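Local structure of HP1028 (Helicobacter pylori, 4INN) at residues Ser50-Phe55 and Lys161-Lys166; Glu54-Asn59 and Gly93-Ser98. The protein is a lipocalin-family protein of Helicobacter pylori whose beta-barrel probably binds and carries small apolar or amphipathic ligands. The protein carries 1 engineered substitution. All blocks are in the same frame, centred on the assembly; numbering follows the deposited sequence.

Contact 1 (Ser50-Phe55 and Lys161-Lys166)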
loop_
_atom_site.group_PDB
_atom_site.type_symbol
_atom_site.label_atom_id
_atom_site.label_comp_id
_atom_site.label_asym_id
_atom_site.label_seq_id
_atom_site.Cartn_x
_atom_site.Cartn_y
_atom_site.Cartn_z
ATOM N N SER A 50 -3.486 7.847 8.523
ATOM C CA SER A 50 -2.097 7.481 8.312
ATOM C C SER A 50 -1.876 6.019 8.733
ATOM O O SER A 50 -2.315 5.591 9.809
ATOM C CB SER A 50 -1.191 8.409 9.127
ATOM O OG SER A 50 0.132 8.361 8.622
ATOM N N SER A 51 -1.239 5.243 7.868
ATOM C CA SER A 51 -0.921 3.851 8.196
ATOM C C SER A 51 0.442 3.510 7.680
ATOM O O SER A 51 1.000 4.233 6.864
ATOM C CB SER A 51 -1.995 2.874 7.686
ATOM O OG SER A 51 -1.970 2.755 6.275
ATOM N N PHE A 52 1.022 2.457 8.243
ATOM C CA PHE A 52 2.323 1.973 7.804
ATOM C C PHE A 52 2.019 0.810 6.872
ATOM O O PHE A 52 1.205 -0.084 7.209
ATOM C CB PHE A 52 3.191 1.505 8.969
ATOM C CG PHE A 52 3.537 2.588 9.988
ATOM C CD1 PHE A 52 4.397 3.657 9.649
ATOM C CD2 PHE A 52 3.068 2.499 11.311
ATOM C CE1 PHE A 52 4.735 4.616 10.600
ATOM C CE2 PHE A 52 3.419 3.447 12.267
ATOM C CZ PHE A 52 4.246 4.505 11.915
ATOM N N VAL A 53 2.652 0.847 5.702
ATOM C CA VAL A 53 2.497 -0.172 4.687
ATOM C C VAL A 53 3.820 -0.649 4.140
ATOM O O VAL A 53 4.745 0.127 4.076
ATOM C CB VAL A 53 1.721 0.358 3.486
ATOM C CG1 VAL A 53 0.343 0.822 3.931
ATOM C CG2 VAL A 53 2.482 1.479 2.805
ATOM N N GLU A 54 3.879 -1.921 3.735
ATOM C CA GLU A 54 5.058 -2.491 3.099
ATOM C C GLU A 54 4.875 -2.846 1.639
ATOM O O GLU A 54 3.982 -3.597 1.303
ATOM C CB GLU A 54 5.514 -3.756 3.825
ATOM C CG GLU A 54 6.738 -4.410 3.174
ATOM C CD GLU A 54 7.466 -5.385 4.076
ATOM O OE1 GLU A 54 6.945 -5.705 5.178
ATOM O OE2 GLU A 54 8.570 -5.843 3.691
ATOM N N PHE A 55 5.766 -2.349 0.789
ATOM C CA PHE A 55 5.795 -2.726 -0.628
ATOM C C PHE A 55 6.769 -3.905 -0.798
ATOM O O PHE A 55 7.812 -3.928 -0.147
ATOM C CB PHE A 55 6.244 -1.552 -1.515
ATOM C CG PHE A 55 5.183 -0.533 -1.794
ATOM C CD1 PHE A 55 4.571 -0.470 -3.032
ATOM C CD2 PHE A 55 4.850 0.421 -0.855
ATOM C CE1 PHE A 55 3.611 0.487 -3.330
ATOM C CE2 PHE A 55 3.887 1.378 -1.128
ATOM C CZ PHE A 55 3.271 1.416 -2.377
ATOM N N LYS A 161 12.586 -0.100 13.260
ATOM C CA LYS A 161 13.033 -0.801 14.452
ATOM C C LYS A 161 12.407 -0.205 15.728
ATOM O O LYS A 161 11.886 -0.923 16.581
ATOM C CB LYS A 161 14.560 -0.741 14.493
ATOM C CG LYS A 161 15.195 -1.358 15.730
ATOM C CD LYS A 161 16.709 -1.562 15.573
ATOM C CE LYS A 161 17.147 -2.939 16.086
ATOM N NZ LYS A 161 18.631 -3.085 16.119
ATOM N N ASN A 162 12.431 1.119 15.818
ATOM C CA ASN A 162 11.948 1.846 16.984
ATOM C C ASN A 162 10.429 1.894 17.111
ATOM O O ASN A 162 9.907 2.114 18.191
ATOM C CB ASN A 162 12.525 3.278 16.958
ATOM C CG ASN A 162 14.036 3.301 17.228
ATOM O OD1 ASN A 162 14.572 2.477 18.002
ATOM N ND2 ASN A 162 14.724 4.243 16.607
ATOM N N LEU A 163 9.716 1.726 16.008
ATOM C CA LEU A 163 8.257 1.717 16.033
ATOM C C LEU A 163 7.785 0.295 16.354
ATOM O O LEU A 163 6.594 0.052 16.552
ATOM C CB LEU A 163 7.709 2.197 14.679
ATOM C CG LEU A 163 7.346 3.689 14.412
ATOM C CD1 LEU A 163 7.610 4.665 15.566
ATOM C CD2 LEU A 163 7.991 4.194 13.117
ATOM N N LYS A 164 8.739 -0.636 16.402
ATOM C CA LYS A 164 8.489 -2.056 16.646
ATOM C C LYS A 164 7.545 -2.664 15.600
ATOM O O LYS A 164 6.760 -3.578 15.880
ATOM C CB LYS A 164 7.997 -2.274 18.080
ATOM C CG LYS A 164 9.091 -2.073 19.129
ATOM C CD LYS A 164 8.596 -1.302 20.345
ATOM C CE LYS A 164 9.760 -0.863 21.242
ATOM N NZ LYS A 164 10.915 -0.148 20.592
ATOM N N LEU A 165 7.649 -2.174 14.369
ATOM C CA LEU A 165 6.732 -2.587 13.328
ATOM C C LEU A 165 6.975 -4.039 13.046
ATOM O O LEU A 165 8.128 -4.476 12.946
ATOM C CB LEU A 165 6.926 -1.767 12.046
ATOM C CG LEU A 165 6.698 -0.249 12.187
ATOM C CD1 LEU A 165 6.809 0.413 10.815
ATOM C CD2 LEU A 165 5.364 0.048 12.874
ATOM N N LYS A 166 5.870 -4.776 12.940
ATOM C CA LYS A 166 5.876 -6.163 12.533
ATOM C C LYS A 166 5.927 -6.341 11.010
ATOM O O LYS A 166 5.034 -5.892 10.283
ATOM C CB LYS A 166 4.616 -6.816 13.031
ATOM C CG LYS A 166 4.636 -8.324 12.887
ATOM C CD LYS A 166 3.316 -8.851 12.423
ATOM C CE LYS A 166 2.776 -9.876 13.364
ATOM N NZ LYS A 166 2.795 -11.218 12.779
#
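Phe-52 meets Leu-163 and Leu-165 where the chain, having completed the barrel and a short helix, runs back over the outside of strand 51-58. Along this return the first side chain to touch is Leu-163. One of its branches comes obliquely to the far end of the phenyl ring, with CD2 3.9 Å from CZ of Phe-52; the two side chains cross at about a right angle. Leu-163, itself exposed, is the smaller of the two leucine contributions to covering this buried ring.

Lys-164 makes the turn. It is the first residue to leave helical geometry, and with a positive phi of 59° and two backbone bonds back into the last turn it forms a Schellman motif. One of those bonds joins Lys-164 N to Lys-161 O at 3.2 Å. The turn leaves the lysine side chain at the surface, a suitable place for its charge, while Leu-163 before it and Leu-165 after it both face the strand.

The chain is thus applied to the outer wall of a lipocalin barrel, whose eight antiparallel strands follow one another in sequence order. Here Leu-165 does the main covering: CD1 sits over one face of the Phe-52 ring in a CH-pi contact, 4.3 Å from the centroid and 21° off the normal. Its other methyl, CD2, lies 3.7 Å from Phe-52 CD2. With CG anti to the carbonyl carbon (chi1 -62°), the phenylalanine ring points out from the strand to the tail, and Leu-165 too crosses it at about a right angle. Leu-155 touches both Phe-52 and Leu-165, and Ile-39 adds to the apolar patch beneath the latter. Beyond Lys-166, Arg-167 forms a salt bridge to OE2 of Glu-54, the next residue on the strand that faces the tail.

Contact 2 (Glu54-Asn59 and Gly93-Ser98)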
loop_
_atom_site.group_PDB
_atom_site.type_symbol
_atom_site.label_atom_id
_atom_site.label_comp_id
_atom_site.label_asym_id
_atom_site.label_seq_id
_atom_site.Cartn_x
_atom_site.Cartn_y
_atom_site.Cartn_z
ATOM N N GLU A 54 3.879 -1.921 3.735
ATOM C CA GLU A 54 5.058 -2.491 3.099
ATOM C C GLU A 54 4.875 -2.846 1.639
ATOM O O GLU A 54 3.982 -3.597 1.303
ATOM C CB GLU A 54 5.514 -3.756 3.825
ATOM C CG GLU A 54 6.738 -4.410 3.174
ATOM C CD GLU A 54 7.466 -5.385 4.076
ATOM O OE1 GLU A 54 6.945 -5.705 5.178
ATOM O OE2 GLU A 54 8.570 -5.843 3.691
ATOM N N PHE A 55 5.766 -2.349 0.789
ATOM C CA PHE A 55 5.795 -2.726 -0.628
ATOM C C PHE A 55 6.769 -3.905 -0.798
ATOM O O PHE A 55 7.812 -3.928 -0.147
ATOM C CB PHE A 55 6.244 -1.552 -1.515
ATOM C CG PHE A 55 5.183 -0.533 -1.794
ATOM C CD1 PHE A 55 4.571 -0.470 -3.032
ATOM C CD2 PHE A 55 4.850 0.421 -0.855
ATOM C CE1 PHE A 55 3.611 0.487 -3.330
ATOM C CE2 PHE A 55 3.887 1.378 -1.128
ATOM C CZ PHE A 55 3.271 1.416 -2.377
ATOM N N PHE A 56 6.442 -4.857 -1.667
ATOM C CA PHE A 56 7.362 -5.959 -2.010
ATOM C C PHE A 56 7.211 -6.375 -3.478
ATOM O O PHE A 56 6.185 -6.050 -4.072
ATOM C CB PHE A 56 7.139 -7.161 -1.069
ATOM C CG PHE A 56 5.782 -7.832 -1.207
ATOM C CD1 PHE A 56 5.639 -8.995 -1.917
ATOM C CD2 PHE A 56 4.659 -7.312 -0.581
ATOM C CE1 PHE A 56 4.387 -9.619 -2.022
ATOM C CE2 PHE A 56 3.405 -7.922 -0.690
ATOM C CZ PHE A 56 3.272 -9.090 -1.399
ATOM N N GLU A 57 8.223 -7.028 -4.081
ATOM C CA GLU A 57 8.062 -7.559 -5.470
ATOM C C GLU A 57 7.778 -9.037 -5.491
ATOM O O GLU A 57 8.163 -9.762 -4.607
ATOM C CB GLU A 57 9.238 -7.222 -6.433
ATOM C CG GLU A 57 10.476 -8.122 -6.432
ATOM C CD GLU A 57 10.322 -9.565 -7.005
ATOM O OE1 GLU A 57 9.884 -9.782 -8.174
ATOM O OE2 GLU A 57 10.705 -10.526 -6.268
ATOM N N HIS A 58 7.102 -9.479 -6.529
ATOM C CA HIS A 58 6.864 -10.893 -6.731
ATOM C C HIS A 58 6.541 -11.115 -8.197
ATOM O O HIS A 58 5.686 -10.430 -8.750
ATOM C CB HIS A 58 5.710 -11.351 -5.845
ATOM C CG HIS A 58 5.164 -12.702 -6.199
ATOM N ND1 HIS A 58 5.750 -13.878 -5.775
ATOM C CD2 HIS A 58 4.075 -13.059 -6.922
ATOM C CE1 HIS A 58 5.059 -14.904 -6.245
ATOM N NE2 HIS A 58 4.036 -14.433 -6.937
ATOM N N ASN A 59 7.238 -12.062 -8.819
ATOM C CA ASN A 59 7.096 -12.356 -10.240
ATOM C C ASN A 59 7.253 -11.096 -11.078
ATOM O O ASN A 59 6.543 -10.894 -12.070
ATOM C CB ASN A 59 5.774 -13.071 -10.515
ATOM C CG ASN A 59 5.697 -14.446 -9.841
ATOM O OD1 ASN A 59 4.614 -15.005 -9.623
ATOM N ND2 ASN A 59 6.853 -14.998 -9.508
ATOM N N GLY A 93 -2.015 -7.190 7.018
ATOM C CA GLY A 93 -1.378 -8.446 6.589
ATOM C C GLY A 93 -1.935 -8.896 5.262
ATOM O O GLY A 93 -1.600 -9.953 4.781
ATOM N N VAL A 94 -2.766 -8.060 4.656
ATOM C CA VAL A 94 -3.472 -8.377 3.452
ATOM C C VAL A 94 -3.096 -7.387 2.344
ATOM O O VAL A 94 -2.998 -6.176 2.562
ATOM C CB VAL A 94 -4.983 -8.330 3.714
ATOM C CG1 VAL A 94 -5.795 -8.366 2.418
ATOM C CG2 VAL A 94 -5.373 -9.483 4.632
ATOM N N VAL A 95 -2.926 -7.933 1.145
ATOM C CA VAL A 95 -2.585 -7.191 -0.032
ATOM C C VAL A 95 -3.719 -6.315 -0.474
ATOM O O VAL A 95 -4.789 -6.804 -0.825
ATOM C CB VAL A 95 -2.250 -8.132 -1.180
ATOM C CG1 VAL A 95 -2.158 -7.365 -2.486
ATOM C CG2 VAL A 95 -0.960 -8.876 -0.880
ATOM N N PHE A 96 -3.471 -5.010 -0.474
ATOM C CA PHE A 96 -4.441 -4.043 -0.998
ATOM C C PHE A 96 -3.970 -3.421 -2.306
ATOM O O PHE A 96 -4.774 -2.805 -3.010
ATOM C CB PHE A 96 -4.741 -2.957 0.036
ATOM C CG PHE A 96 -3.616 -1.996 0.262
ATOM C CD1 PHE A 96 -3.538 -0.832 -0.465
ATOM C CD2 PHE A 96 -2.656 -2.261 1.216
ATOM C CE1 PHE A 96 -2.510 0.038 -0.288
ATOM C CE2 PHE A 96 -1.599 -1.384 1.412
ATOM C CZ PHE A 96 -1.523 -0.228 0.646
ATOM N N LEU A 97 -2.686 -3.575 -2.634
ATOM C CA LEU A 97 -2.132 -3.006 -3.863
ATOM C C LEU A 97 -1.423 -4.098 -4.624
ATOM O O LEU A 97 -0.652 -4.842 -4.057
ATOM C CB LEU A 97 -1.174 -1.862 -3.539
ATOM C CG LEU A 97 -0.327 -1.163 -4.613
ATOM C CD1 LEU A 97 -1.043 -0.985 -5.933
ATOM C CD2 LEU A 97 0.040 0.220 -4.126
ATOM N N SER A 98 -1.698 -4.191 -5.911
ATOM C CA SER A 98 -1.100 -5.204 -6.755
ATOM C C SER A 98 -0.854 -4.682 -8.156
ATOM O O SER A 98 -1.424 -3.670 -8.558
ATOM C CB SER A 98 -2.014 -6.427 -6.816
ATOM O OG SER A 98 -3.352 -6.034 -6.641
#
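Phe-55 and Leu-97 meet through the outer part of the phenyl ring and a single leucine methyl, which comes in obliquely to the ring. CD2 of Leu-97 lies 3.7 Å from CE1 of Phe-55 and 3.9 Å from its CZ. The two residues use different first torsions to get there: Phe-55 holds CG beside its backbone N (chi1 -79°), whereas Leu-97 swings CG away from its N to lie beside the carbonyl carbon (chi1 174°). No hydrogen bond crosses between the segments, and the nearest CA atoms, those of Phe-55 and Leu-97, are 8.6 Å apart.

That spacing reflects the up-and-down order of the lipocalin barrel, in which strand 61-69 runs between strands 51-58 and 95-104. Its Ala-64 touches both Phe-55 and Leu-97, and so small a residue lets the larger side chains converge across it. Phe-96 and Leu-97 together face Ala-64 in a classic beta bulge. Large apolar groups suit this interior position: Phe-55 also touches Leu-134, and Leu-97 touches Phe-136, both on the nonadjacent strand 134-139.

Alternation along the strand sends Phe-56 to the other side of the sheet. At chi1 66° its CG lies beside both the backbone N and the carbonyl carbon, and the ring reaches Val-95 edge first, with CG2 of the valine near the ring plane, 4.3 Å from CZ of Phe-56. Valine carries its methyls directly on CB, giving a short apolar side chain to set against the ring edge. Val-173 of helix 170-174 packs on both residues, and Leu-174 on Phe-56.

Contacts 1 and 2 start from the same strand, 51-58, overlap at Glu-54 and Phe-55, and have centres about 14 Å apart. Residues 50-59 come first along the chain, then 93-98, leading into strand 95-104, and finally 161-166, after the last barrel strand. Contact 1 fastens the C-terminal tail to the outside of the wall; contact 2 ties strands separated by one neighbour, partly within the barrel and partly outside it. They touch where CG1 of Val-53 lies 3.9 Å from CE2 of Phe-96. One strand therefore serves both the barrel interior and its outer covering; helix 170-174, later in the same tail, packs on Phe-56 and Val-95, so the tail covers the outer side of both contacts.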